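Side-chain contacts in periplasmic binding protein (Mycobacterium smegmatis, PDB 4MDY), which probably captures an iron-containing solute outside the cell membrane and delivers it to an ABC transporter: residues A[37-42]-A[135-140]; A[105-110]-A[122-127]; A[160-165]-A[277-282]. All blocks are in the same frame, centred on the assembly; numbering follows the deposited sequence.

Interaction 1 of 3, residues A[37-42]-A[135-140]; sequences GLTEQD and KDQATI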
ATOM      1  N   GLY A  37      -5.589   6.625   8.949  1.00 18.94           N
ATOM      2  CA  GLY A  37      -4.443   5.752   8.705  1.00 20.23           C
ATOM      3  C   GLY A  37      -3.622   6.141   7.488  1.00 20.00           C
ATOM      4  O   GLY A  37      -3.861   7.164   6.860  1.00 21.30           O
ATOM      5  N   LEU A  38      -2.675   5.285   7.135  1.00 20.02           N
ATOM      6  CA  LEU A  38      -1.641   5.619   6.171  1.00 19.95           C
ATOM      7  C   LEU A  38      -2.032   5.501   4.703  1.00 18.87           C
ATOM      8  O   LEU A  38      -1.379   6.113   3.858  1.00 20.03           O
ATOM      9  CB  LEU A  38      -0.395   4.762   6.446  1.00 20.76           C
ATOM     10  CG  LEU A  38       0.214   4.961   7.841  1.00 22.55           C
ATOM     11  CD1 LEU A  38       1.386   4.023   8.072  1.00 23.81           C
ATOM     12  CD2 LEU A  38       0.648   6.414   8.039  1.00 21.74           C
ATOM     13  N   THR A  39      -3.078   4.732   4.383  1.00 17.54           N
ATOM     14  CA  THR A  39      -3.412   4.458   2.973  1.00 16.99           C
ATOM     15  C   THR A  39      -4.909   4.520   2.617  1.00 16.61           C
ATOM     16  O   THR A  39      -5.263   4.410   1.440  1.00 18.59           O
ATOM     17  CB  THR A  39      -2.894   3.060   2.557  1.00 17.53           C
ATOM     18  OG1 THR A  39      -3.444   2.074   3.435  1.00 16.11           O
ATOM     19  CG2 THR A  39      -1.370   2.987   2.604  1.00 20.83           C
ATOM     20  N   GLU A  40      -5.779   4.713   3.607  1.00 17.20           N
ATOM     21  CA  GLU A  40      -7.230   4.600   3.417  1.00 18.29           C
ATOM     22  C   GLU A  40      -7.817   5.630   2.456  1.00 17.93           C
ATOM     23  O   GLU A  40      -8.899   5.406   1.891  1.00 16.01           O
ATOM     24  CB  GLU A  40      -7.967   4.683   4.759  1.00 17.95           C
ATOM     25  CG  GLU A  40      -7.690   3.519   5.697  1.00 19.29           C
ATOM     26  CD  GLU A  40      -6.619   3.821   6.719  1.00 20.09           C
ATOM     27  OE1 GLU A  40      -5.549   4.305   6.310  1.00 21.81           O
ATOM     28  OE2 GLU A  40      -6.846   3.569   7.927  1.00 18.76           O
ATOM     29  N   GLN A  41      -7.126   6.757   2.275  1.00 16.87           N
ATOM     30  CA  GLN A  41      -7.616   7.785   1.373  1.00 18.03           C
ATOM     31  C   GLN A  41      -7.807   7.252  -0.041  1.00 16.27           C
ATOM     32  O   GLN A  41      -8.695   7.707  -0.737  1.00 16.80           O
ATOM     33  CB  GLN A  41      -6.728   9.044   1.377  1.00 18.96           C
ATOM     34  CG  GLN A  41      -5.358   8.919   0.724  1.00 19.36           C
ATOM     35  CD  GLN A  41      -4.267   8.510   1.692  1.00 20.25           C
ATOM     36  OE1 GLN A  41      -4.511   7.795   2.671  1.00 24.00           O
ATOM     37  NE2 GLN A  41      -3.049   8.954   1.419  1.00 19.51           N
ATOM     38  N   ASP A  42      -6.986   6.289  -0.457  1.00 15.50           N
ATOM     39  CA  ASP A  42      -7.115   5.722  -1.800  1.00 18.29           C
ATOM     40  C   ASP A  42      -8.382   4.877  -1.926  1.00 17.53           C
ATOM     41  O   ASP A  42      -9.018   4.870  -2.971  1.00 18.67           O
ATOM     42  CB  ASP A  42      -5.892   4.883  -2.169  1.00 18.51           C
ATOM     43  CG  ASP A  42      -4.680   5.728  -2.560  1.00 20.75           C
ATOM     44  OD1 ASP A  42      -4.672   6.964  -2.344  1.00 21.36           O
ATOM     45  OD2 ASP A  42      -3.718   5.129  -3.085  1.00 22.67           O
ATOM     46  N   LYS A 135      -7.250  -5.993   0.355  1.00 15.80           N
ATOM     47  CA  LYS A 135      -8.633  -6.308   0.034  1.00 16.54           C
ATOM     48  C   LYS A 135      -9.551  -6.234   1.268  1.00 15.96           C
ATOM     49  O   LYS A 135     -10.704  -5.818   1.159  1.00 19.53           O
ATOM     50  CB  LYS A 135      -8.728  -7.675  -0.644  1.00 17.52           C
ATOM     51  CG  LYS A 135      -8.074  -7.706  -2.022  1.00 18.60           C
ATOM     52  CD  LYS A 135      -8.178  -9.090  -2.645  1.00 21.09           C
ATOM     53  CE  LYS A 135      -7.485  -9.129  -3.997  1.00 23.24           C
ATOM     54  NZ  LYS A 135      -7.542 -10.479  -4.620  1.00 24.59           N
ATOM     55  N   ASP A 136      -9.041  -6.635   2.431  1.00 16.01           N
ATOM     56  CA  ASP A 136      -9.832  -6.582   3.661  1.00 18.03           C
ATOM     57  C   ASP A 136     -10.129  -5.126   4.003  1.00 16.07           C
ATOM     58  O   ASP A 136     -11.252  -4.760   4.345  1.00 17.49           O
ATOM     59  CB  ASP A 136      -9.084  -7.218   4.828  1.00 20.83           C
ATOM     60  CG  ASP A 136      -8.898  -8.705   4.673  1.00 24.51           C
ATOM     61  OD1 ASP A 136      -9.523  -9.318   3.776  1.00 31.57           O
ATOM     62  OD2 ASP A 136      -8.111  -9.262   5.468  1.00 24.93           O
ATOM     63  N   GLN A 137      -9.106  -4.293   3.900  1.00 16.41           N
ATOM     64  CA  GLN A 137      -9.275  -2.866   4.136  1.00 15.10           C
ATOM     65  C   GLN A 137     -10.256  -2.223   3.147  1.00 14.19           C
ATOM     66  O   GLN A 137     -11.122  -1.443   3.543  1.00 15.64           O
ATOM     67  CB  GLN A 137      -7.917  -2.172   4.082  1.00 15.01           C
ATOM     68  CG  GLN A 137      -8.001  -0.665   4.065  1.00 15.89           C
ATOM     69  CD  GLN A 137      -6.642  -0.029   4.255  1.00 17.30           C
ATOM     70  OE1 GLN A 137      -5.918  -0.362   5.193  1.00 17.53           O
ATOM     71  NE2 GLN A 137      -6.281   0.883   3.359  1.00 16.53           N
ATOM     72  N   ALA A 138     -10.113  -2.532   1.861  1.00 13.61           N
ATOM     73  CA  ALA A 138     -10.997  -1.971   0.847  1.00 14.19           C
ATOM     74  C   ALA A 138     -12.431  -2.409   1.097  1.00 15.06           C
ATOM     75  O   ALA A 138     -13.349  -1.599   1.058  1.00 12.86           O
ATOM     76  CB  ALA A 138     -10.555  -2.403  -0.543  1.00 15.73           C
ATOM     77  N   THR A 139     -12.620  -3.696   1.373  1.00 14.64           N
ATOM     78  CA  THR A 139     -13.962  -4.224   1.576  1.00 16.20           C
ATOM     79  C   THR A 139     -14.714  -3.566   2.742  1.00 14.32           C
ATOM     80  O   THR A 139     -15.859  -3.160   2.578  1.00 17.07           O
ATOM     81  CB  THR A 139     -13.944  -5.753   1.744  1.00 18.62           C
ATOM     82  OG1 THR A 139     -13.371  -6.337   0.565  1.00 21.16           O
ATOM     83  CG2 THR A 139     -15.356  -6.293   1.918  1.00 19.69           C
ATOM     84  N   ILE A 140     -14.087  -3.460   3.908  1.00 14.26           N
ATOM     85  CA  ILE A 140     -14.779  -2.868   5.051  1.00 15.65           C
ATOM     86  C   ILE A 140     -15.067  -1.379   4.813  1.00 16.13           C
ATOM     87  O   ILE A 140     -16.120  -0.901   5.195  1.00 15.26           O
ATOM     88  CB  ILE A 140     -14.043  -3.096   6.385  1.00 17.12           C
ATOM     89  CG1 ILE A 140     -14.983  -2.832   7.562  1.00 18.41           C
ATOM     90  CG2 ILE A 140     -12.794  -2.232   6.492  1.00 18.02           C
ATOM     91  CD1 ILE A 140     -14.404  -3.229   8.904  1.00 19.43           C
TER
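Gln-137 reaches across from helix 134-144 and brings its amide up against both Thr-39 and Glu-40. Its chain is extended, with CG anti to the backbone N (chi1 170°) and little bend beyond, which carries the amide well clear of its own helix. NE2 gives one hydrogen to Thr-39 OG1 at 3.1 Å, a nearly straight bond (173°) with the hydroxyl lying almost in the amide plane. The same nitrogen also donates to Asp-43 OD2, while Thr-39 OG1 is bonded in addition to Asn-104 ND2. The two bonds from NE2, with a weak one between OE1 and Thr-103 OG1, should fix which way the amide is turned. Glu-40 passes Gln-137 at about a right angle, CG sitting 3.8 Å from NE2. Both residues belong to the lobe built on parallel strands 33-35, 99-102 and 121-123; Glu-40 lies where the chain passes from strand 33-35 into helix 40-46, and Gln-137 lies on the helix that leads to the long helix 148-168. A bend at chi2 of Glu-40 folds its carboxylate back toward the preceding turn, where it stacks loosely over the Gln-137 amide, planes 29° apart. There OE1 accepts the backbone N of Thr-39 at 3.2 Å, met nearly head-on, and OE2 takes the backbone N of Asn-104. These N-H donors around a buried carboxylate would be expected to favour its ionised form.

Interaction 2 of 3, residues A[105-110]-A[122-127]; sequences AGLDAD and VAQTGS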
ATOM      1  N   ALA A 105      -3.744   2.356  10.930  1.00 20.77           N
ATOM      2  CA  ALA A 105      -3.392   3.477  11.800  1.00 21.15           C
ATOM      3  C   ALA A 105      -2.743   3.061  13.136  1.00 23.07           C
ATOM      4  O   ALA A 105      -2.458   3.919  13.977  1.00 23.92           O
ATOM      5  CB  ALA A 105      -4.646   4.299  12.064  1.00 22.84           C
ATOM      6  N   GLY A 106      -2.505   1.763  13.331  1.00 21.33           N
ATOM      7  CA  GLY A 106      -1.966   1.256  14.593  1.00 22.95           C
ATOM      8  C   GLY A 106      -2.963   1.324  15.739  1.00 24.17           C
ATOM      9  O   GLY A 106      -2.585   1.406  16.904  1.00 25.24           O
ATOM     10  N   LEU A 107      -4.244   1.254  15.402  1.00 25.35           N
ATOM     11  CA  LEU A 107      -5.311   1.394  16.379  1.00 25.88           C
ATOM     12  C   LEU A 107      -5.271   0.278  17.421  1.00 26.54           C
ATOM     13  O   LEU A 107      -5.141  -0.893  17.068  1.00 27.03           O
ATOM     14  CB  LEU A 107      -6.656   1.385  15.653  1.00 25.74           C
ATOM     15  CG  LEU A 107      -7.885   1.905  16.382  1.00 29.15           C
ATOM     16  CD1 LEU A 107      -7.720   3.379  16.727  1.00 30.35           C
ATOM     17  CD2 LEU A 107      -9.115   1.686  15.515  1.00 30.65           C
ATOM     18  N   ASP A 108      -5.362   0.643  18.700  1.00 28.15           N
ATOM     19  CA  ASP A 108      -5.623  -0.343  19.763  1.00 29.97           C
ATOM     20  C   ASP A 108      -7.020  -0.135  20.368  1.00 27.67           C
ATOM     21  O   ASP A 108      -7.734   0.792  19.990  1.00 25.80           O
ATOM     22  CB  ASP A 108      -4.510  -0.349  20.833  1.00 29.55           C
ATOM     23  CG  ASP A 108      -4.280   1.005  21.473  1.00 30.70           C
ATOM     24  OD1 ASP A 108      -5.247   1.763  21.680  1.00 28.20           O
ATOM     25  OD2 ASP A 108      -3.112   1.304  21.787  1.00 37.98           O
ATOM     26  N   ALA A 109      -7.416  -1.021  21.279  1.00 27.06           N
ATOM     27  CA  ALA A 109      -8.762  -0.996  21.857  1.00 26.82           C
ATOM     28  C   ALA A 109      -9.076   0.309  22.577  1.00 26.35           C
ATOM     29  O   ALA A 109     -10.189   0.822  22.490  1.00 26.53           O
ATOM     30  CB  ALA A 109      -8.949  -2.165  22.810  1.00 27.44           C
ATOM     31  N   ASP A 110      -8.091   0.833  23.297  1.00 28.11           N
ATOM     32  CA  ASP A 110      -8.252   2.090  24.026  1.00 30.76           C
ATOM     33  C   ASP A 110      -8.537   3.234  23.054  1.00 27.36           C
ATOM     34  O   ASP A 110      -9.515   3.957  23.208  1.00 26.75           O
ATOM     35  CB  ASP A 110      -6.991   2.391  24.845  1.00 35.60           C
ATOM     36  CG  ASP A 110      -7.079   3.706  25.602  1.00 42.06           C
ATOM     37  OD1 ASP A 110      -8.114   3.951  26.261  1.00 43.99           O
ATOM     38  OD2 ASP A 110      -6.106   4.494  25.539  1.00 55.36           O
ATOM     39  N   VAL A 122     -14.102   2.862  11.965  1.00 19.15           N
ATOM     40  CA  VAL A 122     -13.840   1.604  11.264  1.00 19.60           C
ATOM     41  C   VAL A 122     -12.406   1.182  11.552  1.00 18.34           C
ATOM     42  O   VAL A 122     -11.457   1.878  11.168  1.00 17.75           O
ATOM     43  CB  VAL A 122     -14.027   1.737   9.734  1.00 19.87           C
ATOM     44  CG1 VAL A 122     -13.891   0.371   9.060  1.00 19.78           C
ATOM     45  CG2 VAL A 122     -15.370   2.363   9.397  1.00 21.51           C
ATOM     46  N   ALA A 123     -12.261   0.040  12.224  1.00 19.92           N
ATOM     47  CA  ALA A 123     -10.963  -0.514  12.596  1.00 21.09           C
ATOM     48  C   ALA A 123     -10.516  -1.620  11.650  1.00 19.97           C
ATOM     49  O   ALA A 123     -11.289  -2.111  10.814  1.00 18.81           O
ATOM     50  CB  ALA A 123     -11.017  -1.061  14.018  1.00 21.07           C
ATOM     51  N   GLN A 124      -9.260  -2.017  11.810  1.00 20.31           N
ATOM     52  CA  GLN A 124      -8.726  -3.196  11.145  1.00 21.07           C
ATOM     53  C   GLN A 124      -9.631  -4.401  11.432  1.00 21.34           C
ATOM     54  O   GLN A 124     -10.309  -4.459  12.466  1.00 19.56           O
ATOM     55  CB  GLN A 124      -7.286  -3.479  11.587  1.00 20.84           C
ATOM     56  CG  GLN A 124      -7.111  -3.863  13.055  1.00 21.91           C
ATOM     57  CD  GLN A 124      -6.845  -2.680  13.972  1.00 23.74           C
ATOM     58  OE1 GLN A 124      -7.278  -1.553  13.711  1.00 22.41           O
ATOM     59  NE2 GLN A 124      -6.126  -2.934  15.055  1.00 24.16           N
ATOM     60  N   THR A 125      -9.657  -5.347  10.513  1.00 23.05           N
ATOM     61  CA  THR A 125     -10.608  -6.458  10.616  1.00 25.53           C
ATOM     62  C   THR A 125     -10.122  -7.553  11.553  1.00 26.06           C
ATOM     63  O   THR A 125     -10.930  -8.214  12.210  1.00 30.17           O
ATOM     64  CB  THR A 125     -10.899  -7.075   9.236  1.00 27.54           C
ATOM     65  OG1 THR A 125      -9.669  -7.332   8.563  1.00 31.73           O
ATOM     66  CG2 THR A 125     -11.710  -6.132   8.390  1.00 27.28           C
ATOM     67  N   GLY A 126      -8.809  -7.748  11.608  1.00 25.82           N
ATOM     68  CA  GLY A 126      -8.215  -8.817  12.399  1.00 29.35           C
ATOM     69  C   GLY A 126      -7.100  -8.317  13.294  1.00 29.27           C
ATOM     70  O   GLY A 126      -7.208  -7.248  13.891  1.00 29.13           O
ATOM     71  N   SER A 127      -6.019  -9.083  13.365  1.00 30.98           N
ATOM     72  CA  SER A 127      -4.957  -8.856  14.347  1.00 34.45           C
ATOM     73  C   SER A 127      -3.772  -8.010  13.852  1.00 34.77           C
ATOM     74  O   SER A 127      -2.781  -7.864  14.569  1.00 35.08           O
ATOM     75  CB  SER A 127      -4.445 -10.210  14.835  1.00 38.80           C
ATOM     76  OG  SER A 127      -3.883 -10.941  13.761  1.00 43.60           O
TER
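This contact belongs to the beta-alpha-beta unit of strand 99-102, helix 109-116 and strand 121-123, joining the loop that enters the helix to the chain at strand 121-123 and just beyond. Leu-107 and Gln-124 carry it. Gln-124 NE2 donates to the backbone O of Leu-107 at 3.0 Å and 169°; the oxygen lies almost in the amide plane, whereas the nitrogen approaches somewhat above the plane of the carbonyl, tilted 25° from it. A kink at chi2 turns the Gln-124 chain so that its other amide atom, OE1, rests against Leu-107 CB at 3.6 Å. The residue therefore meets Leu-107 twice, once by a polar bond to the main chain and once by simple van der Waals contact. Leu-107 sends its CG away from its own backbone N (chi1 -163°) toward the strand, where CD2 packs on Ala-123 CB at 3.7 Å. Directly after Leu-107, Asp-108 is the N-cap of helix 109-116. The Leu-107 side chain also touches Tyr-112 and Leu-115 of that helix and Ile-87 of a nearby loop. On the strand, neighbouring Val-122 hydrogen-bonds through its backbone to strand 99-102 and turns its side chain onto Ile-140 and Ala-144 of helix 134-144.

Interaction 3 of 3, residues A[160-165]-A[277-282]; sequences DRFTTV and LSYPVV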
ATOM      1  N   ASP A 160      -7.870  -8.449 -12.321  1.00 23.57           N
ATOM      2  CA  ASP A 160      -7.897  -8.618 -13.776  1.00 26.05           C
ATOM      3  C   ASP A 160      -6.720  -7.944 -14.478  1.00 23.90           C
ATOM      4  O   ASP A 160      -6.185  -8.493 -15.435  1.00 25.32           O
ATOM      5  CB  ASP A 160      -9.211  -8.089 -14.363  1.00 29.19           C
ATOM      6  CG  ASP A 160     -10.415  -8.951 -13.996  1.00 30.78           C
ATOM      7  OD1 ASP A 160     -10.238 -10.087 -13.498  1.00 37.77           O
ATOM      8  OD2 ASP A 160     -11.552  -8.484 -14.208  1.00 35.31           O
ATOM      9  N   ARG A 161      -6.326  -6.760 -14.023  1.00 21.29           N
ATOM     10  CA  ARG A 161      -5.126  -6.101 -14.568  1.00 22.76           C
ATOM     11  C   ARG A 161      -3.887  -6.989 -14.453  1.00 21.36           C
ATOM     12  O   ARG A 161      -3.153  -7.154 -15.425  1.00 23.90           O
ATOM     13  CB  ARG A 161      -4.854  -4.759 -13.878  1.00 23.84           C
ATOM     14  CG  ARG A 161      -5.825  -3.636 -14.225  1.00 28.19           C
ATOM     15  CD  ARG A 161      -5.840  -3.273 -15.706  1.00 31.83           C
ATOM     16  NE  ARG A 161      -4.518  -2.895 -16.221  1.00 36.96           N
ATOM     17  CZ  ARG A 161      -3.941  -1.702 -16.060  1.00 40.32           C
ATOM     18  NH1 ARG A 161      -4.546  -0.724 -15.387  1.00 41.83           N
ATOM     19  NH2 ARG A 161      -2.738  -1.486 -16.580  1.00 39.08           N
ATOM     20  N   PHE A 162      -3.653  -7.569 -13.278  1.00 20.28           N
ATOM     21  CA  PHE A 162      -2.487  -8.439 -13.082  1.00 22.77           C
ATOM     22  C   PHE A 162      -2.591  -9.756 -13.866  1.00 24.91           C
ATOM     23  O   PHE A 162      -1.591 -10.236 -14.402  1.00 25.50           O
ATOM     24  CB  PHE A 162      -2.239  -8.686 -11.590  1.00 24.24           C
ATOM     25  CG  PHE A 162      -1.882  -7.437 -10.831  1.00 25.38           C
ATOM     26  CD1 PHE A 162      -0.840  -6.615 -11.266  1.00 27.32           C
ATOM     27  CD2 PHE A 162      -2.585  -7.068  -9.698  1.00 25.54           C
ATOM     28  CE1 PHE A 162      -0.509  -5.455 -10.580  1.00 26.82           C
ATOM     29  CE2 PHE A 162      -2.254  -5.912  -9.008  1.00 27.05           C
ATOM     30  CZ  PHE A 162      -1.218  -5.103  -9.449  1.00 25.67           C
ATOM     31  N   THR A 163      -3.794 -10.321 -13.938  1.00 25.92           N
ATOM     32  CA  THR A 163      -4.063 -11.495 -14.787  1.00 28.56           C
ATOM     33  C   THR A 163      -3.713 -11.199 -16.247  1.00 27.86           C
ATOM     34  O   THR A 163      -3.148 -12.039 -16.938  1.00 31.13           O
ATOM     35  CB  THR A 163      -5.545 -11.922 -14.697  1.00 31.82           C
ATOM     36  OG1 THR A 163      -5.776 -12.579 -13.444  1.00 32.95           O
ATOM     37  CG2 THR A 163      -5.931 -12.882 -15.833  1.00 35.73           C
ATOM     38  N   THR A 164      -4.054  -9.999 -16.703  1.00 25.94           N
ATOM     39  CA  THR A 164      -3.776  -9.583 -18.071  1.00 27.00           C
ATOM     40  C   THR A 164      -2.269  -9.416 -18.310  1.00 27.05           C
ATOM     41  O   THR A 164      -1.784  -9.714 -19.402  1.00 26.71           O
ATOM     42  CB  THR A 164      -4.524  -8.278 -18.417  1.00 28.42           C
ATOM     43  OG1 THR A 164      -5.933  -8.525 -18.395  1.00 31.88           O
ATOM     44  CG2 THR A 164      -4.143  -7.766 -19.791  1.00 30.23           C
ATOM     45  N   VAL A 165      -1.537  -8.948 -17.298  1.00 26.81           N
ATOM     46  CA  VAL A 165      -0.076  -8.823 -17.401  1.00 25.22           C
ATOM     47  C   VAL A 165       0.542 -10.198 -17.673  1.00 26.10           C
ATOM     48  O   VAL A 165       1.425 -10.341 -18.526  1.00 24.82           O
ATOM     49  CB  VAL A 165       0.553  -8.209 -16.130  1.00 25.10           C
ATOM     50  CG1 VAL A 165       2.073  -8.309 -16.174  1.00 26.28           C
ATOM     51  CG2 VAL A 165       0.133  -6.752 -15.973  1.00 25.79           C
ATOM     52  N   LEU A 277      -6.497   2.357  -6.307  1.00 17.57           N
ATOM     53  CA  LEU A 277      -6.035   3.348  -7.267  1.00 16.49           C
ATOM     54  C   LEU A 277      -4.555   3.213  -7.597  1.00 16.73           C
ATOM     55  O   LEU A 277      -4.146   3.576  -8.699  1.00 19.28           O
ATOM     56  CB  LEU A 277      -6.327   4.767  -6.767  1.00 17.31           C
ATOM     57  CG  LEU A 277      -7.800   5.147  -6.629  1.00 16.92           C
ATOM     58  CD1 LEU A 277      -7.927   6.578  -6.118  1.00 18.54           C
ATOM     59  CD2 LEU A 277      -8.537   4.991  -7.949  1.00 18.88           C
ATOM     60  N   SER A 278      -3.751   2.699  -6.667  1.00 13.89           N
ATOM     61  CA  SER A 278      -2.306   2.643  -6.890  1.00 15.19           C
ATOM     62  C   SER A 278      -1.879   1.395  -7.668  1.00 15.73           C
ATOM     63  O   SER A 278      -0.949   1.448  -8.480  1.00 17.66           O
ATOM     64  CB  SER A 278      -1.534   2.780  -5.575  1.00 15.56           C
ATOM     65  OG  SER A 278      -1.295   1.543  -4.935  1.00 15.08           O
ATOM     66  N   TYR A 279      -2.559   0.279  -7.437  1.00 15.39           N
ATOM     67  CA  TYR A 279      -2.182  -0.959  -8.120  1.00 16.69           C
ATOM     68  C   TYR A 279      -2.276  -0.910  -9.657  1.00 18.03           C
ATOM     69  O   TYR A 279      -1.440  -1.520 -10.325  1.00 20.56           O
ATOM     70  CB  TYR A 279      -2.956  -2.169  -7.572  1.00 17.79           C
ATOM     71  CG  TYR A 279      -2.262  -2.927  -6.454  1.00 18.40           C
ATOM     72  CD1 TYR A 279      -0.880  -3.157  -6.465  1.00 21.01           C
ATOM     73  CD2 TYR A 279      -2.998  -3.453  -5.397  1.00 19.14           C
ATOM     74  CE1 TYR A 279      -0.257  -3.853  -5.440  1.00 19.42           C
ATOM     75  CE2 TYR A 279      -2.389  -4.160  -4.378  1.00 18.62           C
ATOM     76  CZ  TYR A 279      -1.023  -4.363  -4.401  1.00 20.17           C
ATOM     77  OH  TYR A 279      -0.434  -5.068  -3.382  1.00 23.06           O
ATOM     78  N   PRO A 280      -3.282  -0.207 -10.221  1.00 18.08           N
ATOM     79  CA  PRO A 280      -3.273   0.048 -11.670  1.00 17.71           C
ATOM     80  C   PRO A 280      -1.993   0.722 -12.170  1.00 18.32           C
ATOM     81  O   PRO A 280      -1.530   0.407 -13.267  1.00 18.60           O
ATOM     82  CB  PRO A 280      -4.500   0.945 -11.874  1.00 17.23           C
ATOM     83  CG  PRO A 280      -5.450   0.472 -10.820  1.00 19.15           C
ATOM     84  CD  PRO A 280      -4.575   0.177  -9.623  1.00 19.15           C
ATOM     85  N   VAL A 281      -1.415   1.617 -11.372  1.00 18.66           N
ATOM     86  CA  VAL A 281      -0.128   2.241 -11.726  1.00 18.46           C
ATOM     87  C   VAL A 281       0.998   1.196 -11.765  1.00 17.79           C
ATOM     88  O   VAL A 281       1.865   1.238 -12.643  1.00 18.85           O
ATOM     89  CB  VAL A 281       0.242   3.378 -10.749  1.00 19.81           C
ATOM     90  CG1 VAL A 281       1.654   3.895 -11.010  1.00 20.57           C
ATOM     91  CG2 VAL A 281      -0.771   4.507 -10.846  1.00 22.61           C
ATOM     92  N   VAL A 282       0.969   0.255 -10.822  1.00 18.83           N
ATOM     93  CA  VAL A 282       1.936  -0.842 -10.791  1.00 17.57           C
ATOM     94  C   VAL A 282       1.763  -1.720 -12.031  1.00 18.39           C
ATOM     95  O   VAL A 282       2.750  -2.087 -12.672  1.00 17.97           O
ATOM     96  CB  VAL A 282       1.806  -1.688  -9.500  1.00 17.60           C
ATOM     97  CG1 VAL A 282       2.782  -2.859  -9.505  1.00 17.10           C
ATOM     98  CG2 VAL A 282       2.007  -0.821  -8.256  1.00 18.56           C
TER
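Arg-161 and Phe-162 of helix 148-168 pack against Tyr-279, Pro-280 and Val-282 of the C-terminal helix 279-294. The former is the long helix that runs between the two lobes, a hallmark of binding proteins of the iron and vitamin B12 type. Arg-161 comes first: its chain bends at chi2 and chi3, crosses Pro-280 at about a right angle and leaves NH1 3.9 Å from Pro-280 CB. No hydrogen bond forms to the Pro-280 carbonyl; the charge goes instead to Asp-284 one turn on, in a salt bridge through NH2. Phe-162 follows and makes the larger contact. Its CG lies anti to the carbonyl carbon (chi1 -64°), and this torsion puts the ring edge-on to the face of Tyr-279 in an offset edge-to-face pair, planes at 86° and centroids 5.4 Å apart. CZ makes the nearest approach, 3.6 Å from Tyr-279 CD1, while CE1, also at the ring edge, lies 4.3 Å from Val-282 CG1, a looser contact. Tyr-279 has a second aromatic partner in Trp-134, again edge-to-face. Further along the helix, Thr-164 turns back on its own backbone: OG1 donates to Asp-160 O at 3.0 Å, from the opposite face of that carbonyl to Thr-164 N.

Overall arrangement
Interactions 1 and 2 belong to one lobe and share its framework: helix 134-144, used in interaction 1, packs through Ile-140 CD1 on Val-122 CG1 of strand 121-123, 3.6 Å away. Interaction 2 is nested along the chain within the loop that interaction 1 closes. Interaction 3 lies on the opposite side of the chain's centre from interaction 2, their centres about 28 Å apart, yet it touches interaction 1 where Asp-42 meets Leu-277. All three are largely buried, with Arg-161 and Pro-280 the partly exposed members. Their chemistry differs: a polar network in 37-42/135-140, one amide bond beside aliphatic packing in 105-110/122-127, and aromatic helix-helix packing in 160-165/277-282, bordered by an arginine paired with Asp-284.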